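Local atomic coordinates of N(2),N(2)-dimethylguanosine tRNA methyltransferase (Pyrococcus horikoshii, PDB entry 2EJU), a protein that probably dimethylates the guanine at position 26 of transfer RNAs, drawing both methyl groups from S-adenosyl-L-methionine. Residues N35-V40 with L299-Q304; G141-F146 with R180-V185; P319-T324 with G361-A366. One frame throughout, in Å; residues are numbered along the deposited sequence.

Contact 1. Residues N35-V40 with L299-Q304; sequences NRDIVV and LARKKQ. With SAH (S-adenosyl-L-homocysteine), chain B.
At the N-terminal end of helix 302-314, the loop L299-R301 is tied to helix 33-46 chiefly through one carboxylate, that of D37, which works as a two-pronged acceptor for consecutive backbone amides. OD1 of D37 takes the N-H of A300 at 2.9 Å in an almost straight bond (175°), while OD2 of D37 takes that of R301, also 2.9 Å away but more bent (146°). Both amides come in on the syn sides of the oxygens and somewhat out of the carboxylate plane. D37 reaches them with CG beside its own backbone N (chi1 -77°). The loop's side chains close round the same group: CB of L299 lies 3.4 Å from D37 OD1, and CB of A300 lies 3.5 Å from D37 OD2. A salt bridge from R64 to D37 OD1 gives this buried oxygen a second partner. Apolar contact is slight, V40 CG1 meeting L299 CD2 at 4.4 Å.

In the class I-like methyltransferase fold, helix 33-46 leads into the central strand 50-53, and its remaining sides serve other ends. N35 and V39 pack on strand 226-235, and I38 on strand 213-223. R36 turns to the cofactor site: bends at chi2 and chi3 bring the edge of its guanidinium to S-adenosyl-L-homocysteine, where NH1 of R36 donates to OXT at 2.8 Å. E8 and the carbonyl of N29 take NH2 of R36, which probably fixes the plane of the group.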
# COMPACT_ATOMS: atom_id res chain seq x y z
N ASN A 35 8.00 -5.10 3.39
CA ASN A 35 6.89 -4.17 3.55
C ASN A 35 7.25 -3.21 4.68
O ASN A 35 7.15 -1.99 4.53
CB ASN A 35 5.61 -4.95 3.89
CG ASN A 35 4.39 -4.05 4.08
OD1 ASN A 35 4.36 -3.20 4.97
ND2 ASN A 35 3.38 -4.25 3.24
N ARG A 36 7.70 -3.78 5.80
CA ARG A 36 8.09 -2.98 6.96
C ARG A 36 9.20 -1.99 6.59
O ARG A 36 9.16 -0.82 6.99
CB ARG A 36 8.58 -3.90 8.08
CG ARG A 36 7.71 -3.91 9.34
CD ARG A 36 6.92 -5.20 9.49
NE ARG A 36 7.76 -6.40 9.43
CZ ARG A 36 7.28 -7.64 9.38
NH1 ARG A 36 5.98 -7.86 9.40
NH2 ARG A 36 8.11 -8.67 9.27
N ASP A 37 10.19 -2.45 5.83
CA ASP A 37 11.28 -1.57 5.41
C ASP A 37 10.76 -0.35 4.65
O ASP A 37 11.18 0.78 4.91
CB ASP A 37 12.28 -2.30 4.50
CG ASP A 37 13.22 -3.21 5.25
OD1 ASP A 37 13.65 -2.85 6.36
OD2 ASP A 37 13.54 -4.29 4.72
N ILE A 38 9.87 -0.60 3.70
CA ILE A 38 9.31 0.46 2.88
C ILE A 38 8.68 1.55 3.74
O ILE A 38 8.99 2.73 3.57
CB ILE A 38 8.24 -0.09 1.90
CG1 ILE A 38 8.84 -1.20 1.03
CG2 ILE A 38 7.72 1.03 1.00
CD1 ILE A 38 9.99 -0.77 0.17
N VAL A 39 7.81 1.16 4.67
CA VAL A 39 7.18 2.15 5.52
C VAL A 39 8.23 2.88 6.37
O VAL A 39 8.14 4.10 6.57
CB VAL A 39 6.07 1.52 6.42
CG1 VAL A 39 6.64 0.39 7.26
CG2 VAL A 39 5.45 2.59 7.30
N VAL A 40 9.23 2.15 6.85
CA VAL A 40 10.28 2.77 7.65
C VAL A 40 10.99 3.85 6.82
O VAL A 40 11.24 4.96 7.31
CB VAL A 40 11.32 1.72 8.12
CG1 VAL A 40 12.62 2.39 8.53
CG2 VAL A 40 10.76 0.94 9.29
N LEU A 299 18.49 -1.30 6.54
CA LEU A 299 17.21 -1.98 6.41
C LEU A 299 17.33 -3.48 6.61
O LEU A 299 18.44 -4.01 6.70
CB LEU A 299 16.61 -1.69 5.03
CG LEU A 299 16.40 -0.20 4.75
CD1 LEU A 299 15.92 -0.00 3.32
CD2 LEU A 299 15.39 0.36 5.74
N ALA A 300 16.20 -4.17 6.70
CA ALA A 300 16.18 -5.61 6.89
C ALA A 300 16.50 -6.33 5.58
O ALA A 300 17.21 -7.33 5.56
CB ALA A 300 14.82 -6.06 7.40
N ARG A 301 15.96 -5.80 4.48
CA ARG A 301 16.18 -6.37 3.16
C ARG A 301 16.51 -5.22 2.22
O ARG A 301 15.78 -4.95 1.27
CB ARG A 301 14.91 -7.08 2.67
CG ARG A 301 14.35 -8.10 3.65
CD ARG A 301 15.23 -9.33 3.76
NE ARG A 301 14.72 -10.25 4.76
CZ ARG A 301 14.84 -10.07 6.08
NH1 ARG A 301 15.46 -9.00 6.54
NH2 ARG A 301 14.32 -10.95 6.92
N LYS A 302 17.61 -4.54 2.51
CA LYS A 302 18.06 -3.39 1.73
C LYS A 302 18.06 -3.61 0.21
O LYS A 302 17.52 -2.79 -0.53
CB LYS A 302 19.44 -2.95 2.20
CG LYS A 302 19.84 -1.55 1.74
CD LYS A 302 21.04 -1.03 2.51
CE LYS A 302 21.39 0.38 2.07
NZ LYS A 302 22.47 0.96 2.91
N LYS A 303 18.66 -4.71 -0.24
CA LYS A 303 18.73 -5.00 -1.67
C LYS A 303 17.35 -5.08 -2.32
O LYS A 303 17.09 -4.43 -3.33
CB LYS A 303 19.49 -6.31 -1.92
CG LYS A 303 18.94 -7.51 -1.17
CD LYS A 303 19.11 -7.35 0.34
CE LYS A 303 18.30 -8.39 1.07
NZ LYS A 303 16.90 -8.36 0.60
N GLN A 304 16.46 -5.87 -1.73
CA GLN A 304 15.11 -6.01 -2.26
C GLN A 304 14.34 -4.69 -2.20
O GLN A 304 13.59 -4.35 -3.11
CB GLN A 304 14.36 -7.10 -1.49
CG GLN A 304 14.74 -8.50 -1.91
CD GLN A 304 14.20 -9.55 -0.96
OE1 GLN A 304 14.80 -9.83 0.07
NE2 GLN A 304 13.05 -10.12 -1.30
N SAH B . 1.12 -5.86 11.41
CA SAH B . 1.99 -6.89 11.30
CB SAH B . 0.95 -8.03 11.43
CG SAH B . -0.42 -8.56 11.61
SD SAH B . -1.27 -10.03 11.69
C SAH B . 3.39 -7.04 11.11
O SAH B . 3.81 -8.11 11.74
OXT SAH B . 4.03 -6.21 10.43
C5' SAH B . -2.84 -9.42 11.95
C4' SAH B . -3.32 -9.81 13.38
O4' SAH B . -4.41 -8.90 13.55
C3' SAH B . -3.08 -10.48 14.71
O3' SAH B . -1.95 -10.27 15.61
C2' SAH B . -4.39 -10.27 15.47
O2' SAH B . -4.79 -10.84 16.59
C1' SAH B . -5.18 -9.27 14.68
N9 SAH B . -6.60 -8.61 14.83
C8 SAH B . -7.69 -9.19 14.34
N7 SAH B . -8.73 -8.45 14.59
C5 SAH B . -8.35 -7.39 15.24
C6 SAH B . -9.03 -6.27 15.76
N6 SAH B . -10.34 -6.17 15.60
N1 SAH B . -8.32 -5.27 16.43
C2 SAH B . -6.95 -5.35 16.62
N3 SAH B . -6.27 -6.43 16.12
C4 SAH B . -6.94 -7.47 15.43

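Contact 2. Residues G141-F146 with R180-V185; sequences GSPMEF and RKYLAV. With SAH (S-adenosyl-L-homocysteine), chain B.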
# COMPACT_ATOMS: atom_id res chain seq x y z
N GLY A 141 -5.57 -10.06 5.63
CA GLY A 141 -6.51 -9.97 4.54
C GLY A 141 -6.98 -8.56 4.23
O GLY A 141 -6.18 -7.71 3.83
N SER A 142 -8.27 -8.32 4.41
CA SER A 142 -8.86 -7.02 4.12
C SER A 142 -8.81 -6.02 5.27
O SER A 142 -8.96 -6.39 6.43
CB SER A 142 -10.31 -7.20 3.69
OG SER A 142 -10.95 -5.94 3.52
N PRO A 143 -8.59 -4.73 4.96
CA PRO A 143 -8.51 -3.67 5.97
C PRO A 143 -9.84 -2.91 6.06
O PRO A 143 -9.96 -1.96 6.84
CB PRO A 143 -7.41 -2.78 5.42
CG PRO A 143 -7.75 -2.76 3.95
CD PRO A 143 -8.13 -4.23 3.65
N MET A 144 -10.82 -3.34 5.28
CA MET A 144 -12.10 -2.64 5.25
C MET A 144 -12.87 -2.52 6.55
O MET A 144 -13.63 -1.56 6.74
CB MET A 144 -12.98 -3.24 4.15
CG MET A 144 -12.39 -3.06 2.76
SD MET A 144 -11.88 -1.33 2.41
CE MET A 144 -13.49 -0.47 2.57
N GLU A 145 -12.69 -3.46 7.47
CA GLU A 145 -13.38 -3.40 8.76
C GLU A 145 -12.85 -2.25 9.61
O GLU A 145 -13.52 -1.79 10.54
CB GLU A 145 -13.19 -4.71 9.53
CG GLU A 145 -13.92 -4.74 10.88
CD GLU A 145 -13.64 -6.00 11.68
OE1 GLU A 145 -13.11 -6.97 11.11
OE2 GLU A 145 -13.95 -6.02 12.90
N PHE A 146 -11.65 -1.77 9.29
CA PHE A 146 -10.99 -0.73 10.06
C PHE A 146 -10.81 0.62 9.36
O PHE A 146 -10.48 1.61 10.02
CB PHE A 146 -9.61 -1.25 10.49
CG PHE A 146 -9.65 -2.63 11.09
CD1 PHE A 146 -10.21 -2.84 12.35
CD2 PHE A 146 -9.18 -3.73 10.37
CE1 PHE A 146 -10.30 -4.12 12.88
CE2 PHE A 146 -9.27 -5.02 10.90
CZ PHE A 146 -9.83 -5.22 12.15
N ARG A 180 -18.69 -6.70 -2.31
CA ARG A 180 -19.05 -6.54 -0.90
C ARG A 180 -18.04 -5.74 -0.08
O ARG A 180 -18.41 -4.85 0.68
CB ARG A 180 -19.25 -7.91 -0.23
CG ARG A 180 -20.42 -8.74 -0.76
CD ARG A 180 -20.93 -9.72 0.30
NE ARG A 180 -19.86 -10.55 0.84
CZ ARG A 180 -19.25 -11.52 0.16
NH1 ARG A 180 -19.59 -11.79 -1.09
NH2 ARG A 180 -18.26 -12.20 0.73
N LYS A 181 -16.76 -6.05 -0.24
CA LYS A 181 -15.72 -5.39 0.53
C LYS A 181 -15.25 -4.04 0.02
O LYS A 181 -15.07 -3.11 0.80
CB LYS A 181 -14.51 -6.32 0.67
CG LYS A 181 -14.81 -7.67 1.30
CD LYS A 181 -13.61 -8.60 1.20
CE LYS A 181 -13.94 -10.01 1.72
NZ LYS A 181 -14.22 -10.00 3.19
N TYR A 182 -15.04 -3.94 -1.29
CA TYR A 182 -14.52 -2.72 -1.88
C TYR A 182 -15.50 -1.92 -2.71
O TYR A 182 -15.16 -0.86 -3.23
CB TYR A 182 -13.30 -3.07 -2.73
CG TYR A 182 -12.23 -3.78 -1.93
CD1 TYR A 182 -11.42 -3.06 -1.05
CD2 TYR A 182 -12.06 -5.16 -2.01
CE1 TYR A 182 -10.47 -3.70 -0.27
CE2 TYR A 182 -11.10 -5.81 -1.22
CZ TYR A 182 -10.31 -5.07 -0.36
OH TYR A 182 -9.37 -5.67 0.45
N LEU A 183 -16.72 -2.44 -2.84
CA LEU A 183 -17.75 -1.76 -3.61
C LEU A 183 -17.22 -1.35 -4.99
O LEU A 183 -17.35 -0.20 -5.41
CB LEU A 183 -18.27 -0.54 -2.84
CG LEU A 183 -18.99 -0.89 -1.53
CD1 LEU A 183 -19.29 0.39 -0.75
CD2 LEU A 183 -20.28 -1.64 -1.83
N ALA A 184 -16.62 -2.30 -5.68
CA ALA A 184 -16.08 -2.05 -7.01
C ALA A 184 -16.05 -3.35 -7.81
O ALA A 184 -15.94 -4.44 -7.24
CB ALA A 184 -14.68 -1.46 -6.89
N VAL A 185 -16.14 -3.22 -9.13
CA VAL A 185 -16.12 -4.35 -10.06
C VAL A 185 -14.67 -4.58 -10.52
O VAL A 185 -14.09 -3.77 -11.24
CB VAL A 185 -17.01 -4.07 -11.28
CG1 VAL A 185 -16.98 -5.24 -12.24
CG2 VAL A 185 -18.45 -3.80 -10.83
N SAH B . 1.12 -5.86 11.41
CA SAH B . 1.99 -6.89 11.30
CB SAH B . 0.95 -8.03 11.43
CG SAH B . -0.42 -8.56 11.61
SD SAH B . -1.27 -10.03 11.69
C SAH B . 3.39 -7.04 11.11
O SAH B . 3.81 -8.11 11.74
OXT SAH B . 4.03 -6.21 10.43
C5' SAH B . -2.84 -9.42 11.95
C4' SAH B . -3.32 -9.81 13.38
O4' SAH B . -4.41 -8.90 13.55
C3' SAH B . -3.08 -10.48 14.71
O3' SAH B . -1.95 -10.27 15.61
C2' SAH B . -4.39 -10.27 15.47
O2' SAH B . -4.79 -10.84 16.59
C1' SAH B . -5.18 -9.27 14.68
N9 SAH B . -6.60 -8.61 14.83
C8 SAH B . -7.69 -9.19 14.34
N7 SAH B . -8.73 -8.45 14.59
C5 SAH B . -8.35 -7.39 15.24
C6 SAH B . -9.03 -6.27 15.76
N6 SAH B . -10.34 -6.17 15.60
N1 SAH B . -8.32 -5.27 16.43
C2 SAH B . -6.95 -5.35 16.62
N3 SAH B . -6.27 -6.43 16.12
C4 SAH B . -6.94 -7.47 15.43
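M144 lies obliquely beside the ring of Y182, its CG 3.6 Å from CE1 of Y182 and its sulfur 4.8 Å from the ring centroid, 57° off the normal, in a Met-aromatic contact. The segment that carries it follows strand 132-137 and begins with the glycine of an Asp-Pro-Phe-Gly sequence, probably the counterpart of the (Asn/Asp)-Pro-Pro-(Tyr/Phe) motif of amino-group methyltransferases. Successive bends at chi2 and chi3 fold the methionine back, so that its chain also skirts the end of helix 175-182: CG of M144 comes within 3.3 Å of K181 O, and the methyl CE follows close by. The hydroxyl of Y182 reaches the turn before helix 144-153, where P143 CD lies 3.7 Å from it and S142 OG makes a long, weak polar contact with it. S142 OG has a firmer task, accepting from M144 N at 3.1 Å in a nearly straight capping bond (165°); chi1 of 174° swings it toward that amide. An alanine in place of Y182 removes the ring and its hydroxyl, which would probably leave CG and the sulfur of M144 without their aromatic partner and freer to turn. I199 and L170 also pack on Y182. Farther along, CB of E145 sits over one face of the F146 ring, and amino N6 of S-adenosyl-L-homocysteine lies at that ring's edge, 3.4 Å from F146 CE1.

Contact 3. Residues P319-T324 with G361-A366; sequences PLFYDT and GIKTSA
In a three-stranded antiparallel sheet, whose strand order and flanking helices are consistent with a winged-helix domain, the contact pairs edge strand 322-323 with central strand 361-364. The Y322-I362 pair is hydrogen-bonded in both directions: Y322 N to I362 O at 3.1 Å, and I362 N to Y322 O at 2.9 Å. Next along, D323 faces G361 as a non-hydrogen-bonded pair. The F321 ring, held at chi1 58° between its backbone N and carbonyl carbon, fills the place a side chain on G361 would need, with CD1 of F321 3.7 Å from CA of G361. K363 reaches back so that NZ donates to L320 O at 3.0 Å from well above the carbonyl plane; the same ammonium serves E194 and the carbonyl of I318. A water donates to L320 O and accepts from T364 N. At the edge of the Y322 ring, CD2 meets the methyl CG2 of T364, 3.8 Å away. I362 CD1 touches OG1 of T324, a buried hydroxyl with no polar partner in the model. Behind these strands helix 338-347 packs on I362, T324 and T364, strand 352-355 runs along the other side of 361-364, and Y322 meets the rings of F259 and F371.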
# COMPACT_ATOMS: atom_id res chain seq x y z
N PRO A 319 -2.08 5.70 -16.12
CA PRO A 319 -3.01 4.59 -15.90
C PRO A 319 -2.83 3.35 -16.78
O PRO A 319 -2.85 3.44 -18.01
CB PRO A 319 -4.38 5.24 -16.09
CG PRO A 319 -4.15 6.66 -15.66
CD PRO A 319 -2.82 6.96 -16.32
N LEU A 320 -2.65 2.21 -16.13
CA LEU A 320 -2.51 0.93 -16.81
C LEU A 320 -1.26 0.72 -17.67
O LEU A 320 -0.31 1.50 -17.63
CB LEU A 320 -3.77 0.67 -17.63
CG LEU A 320 -5.06 0.88 -16.82
CD1 LEU A 320 -6.28 0.53 -17.64
CD2 LEU A 320 -5.01 0.04 -15.54
N PHE A 321 -1.28 -0.36 -18.45
CA PHE A 321 -0.15 -0.71 -19.30
C PHE A 321 -0.53 -1.81 -20.28
O PHE A 321 -1.65 -2.30 -20.28
CB PHE A 321 1.03 -1.16 -18.43
CG PHE A 321 0.71 -2.35 -17.55
CD1 PHE A 321 0.93 -3.65 -18.00
CD2 PHE A 321 0.19 -2.16 -16.28
CE1 PHE A 321 0.64 -4.75 -17.18
CE2 PHE A 321 -0.12 -3.24 -15.45
CZ PHE A 321 0.11 -4.54 -15.90
N TYR A 322 0.43 -2.18 -21.11
CA TYR A 322 0.22 -3.22 -22.10
C TYR A 322 1.15 -4.38 -21.80
O TYR A 322 2.36 -4.21 -21.66
CB TYR A 322 0.48 -2.67 -23.51
CG TYR A 322 -0.41 -1.50 -23.89
CD1 TYR A 322 -1.80 -1.63 -23.91
CD2 TYR A 322 0.14 -0.25 -24.20
CE1 TYR A 322 -2.62 -0.54 -24.22
CE2 TYR A 322 -0.68 0.84 -24.52
CZ TYR A 322 -2.06 0.69 -24.53
OH TYR A 322 -2.87 1.76 -24.84
N ASP A 323 0.56 -5.57 -21.69
CA ASP A 323 1.32 -6.77 -21.41
C ASP A 323 1.60 -7.46 -22.74
O ASP A 323 0.69 -7.98 -23.39
CB ASP A 323 0.52 -7.69 -20.49
CG ASP A 323 1.31 -8.89 -20.04
OD1 ASP A 323 1.73 -9.69 -20.91
OD2 ASP A 323 1.53 -9.04 -18.82
N THR A 324 2.87 -7.44 -23.15
CA THR A 324 3.28 -8.03 -24.42
C THR A 324 2.86 -9.48 -24.60
O THR A 324 2.33 -9.86 -25.65
CB THR A 324 4.80 -7.94 -24.59
OG1 THR A 324 5.23 -6.60 -24.36
CG2 THR A 324 5.20 -8.36 -26.00
N GLY A 361 4.95 -6.39 -18.47
CA GLY A 361 4.17 -5.21 -18.75
C GLY A 361 5.00 -4.00 -19.13
O GLY A 361 6.13 -3.84 -18.67
N ILE A 362 4.44 -3.15 -19.99
CA ILE A 362 5.12 -1.94 -20.41
C ILE A 362 4.21 -0.73 -20.28
O ILE A 362 3.11 -0.70 -20.85
CB ILE A 362 5.61 -2.04 -21.87
CG1 ILE A 362 6.69 -3.11 -22.01
CG2 ILE A 362 6.16 -0.69 -22.32
CD1 ILE A 362 7.09 -3.37 -23.44
N LYS A 363 4.68 0.26 -19.53
CA LYS A 363 3.98 1.52 -19.32
C LYS A 363 4.42 2.42 -20.47
O LYS A 363 5.62 2.57 -20.71
CB LYS A 363 4.42 2.16 -18.00
CG LYS A 363 3.89 1.48 -16.75
CD LYS A 363 2.51 1.98 -16.42
CE LYS A 363 2.03 1.47 -15.07
NZ LYS A 363 0.64 1.94 -14.82
N THR A 364 3.47 3.02 -21.18
CA THR A 364 3.83 3.89 -22.28
C THR A 364 2.77 4.93 -22.61
O THR A 364 1.58 4.73 -22.32
CB THR A 364 4.13 3.08 -23.56
OG1 THR A 364 4.57 3.96 -24.60
CG2 THR A 364 2.89 2.33 -24.03
N SER A 365 3.20 6.03 -23.21
CA SER A 365 2.30 7.10 -23.62
C SER A 365 1.73 6.77 -25.00
O SER A 365 0.73 7.35 -25.43
CB SER A 365 3.06 8.43 -23.68
OG SER A 365 4.17 8.35 -24.56
N ALA A 366 2.36 5.81 -25.68
CA ALA A 366 1.95 5.40 -27.02
C ALA A 366 0.54 4.84 -27.09
O ALA A 366 0.11 4.12 -26.19
CB ALA A 366 2.93 4.37 -27.58
O HOH W 1 0.59 2.45 -20.23

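Contacts 1 and 2 reach opposite ends of S-adenosyl-L-homocysteine, their centres 26 Å apart and their nearest atoms about 10 Å apart. The ligand's carboxylate end is met from contact 1 and its adenine end from contact 2, a worked example of a cofactor pocket assembled from distant pieces of chain. In sequence, contact 2 is nested inside the loop that contact 1 closes. Contact 3 follows both in the chain and lies away from the annotated sites, its centre 27 Å from each of the others; its nearest atoms are about 17 Å from contact 1 and about 11 Å from contact 2. Helix 302-314, which starts at contact 1, is the helix that precedes strand 322-323 of contact 3 in the chain.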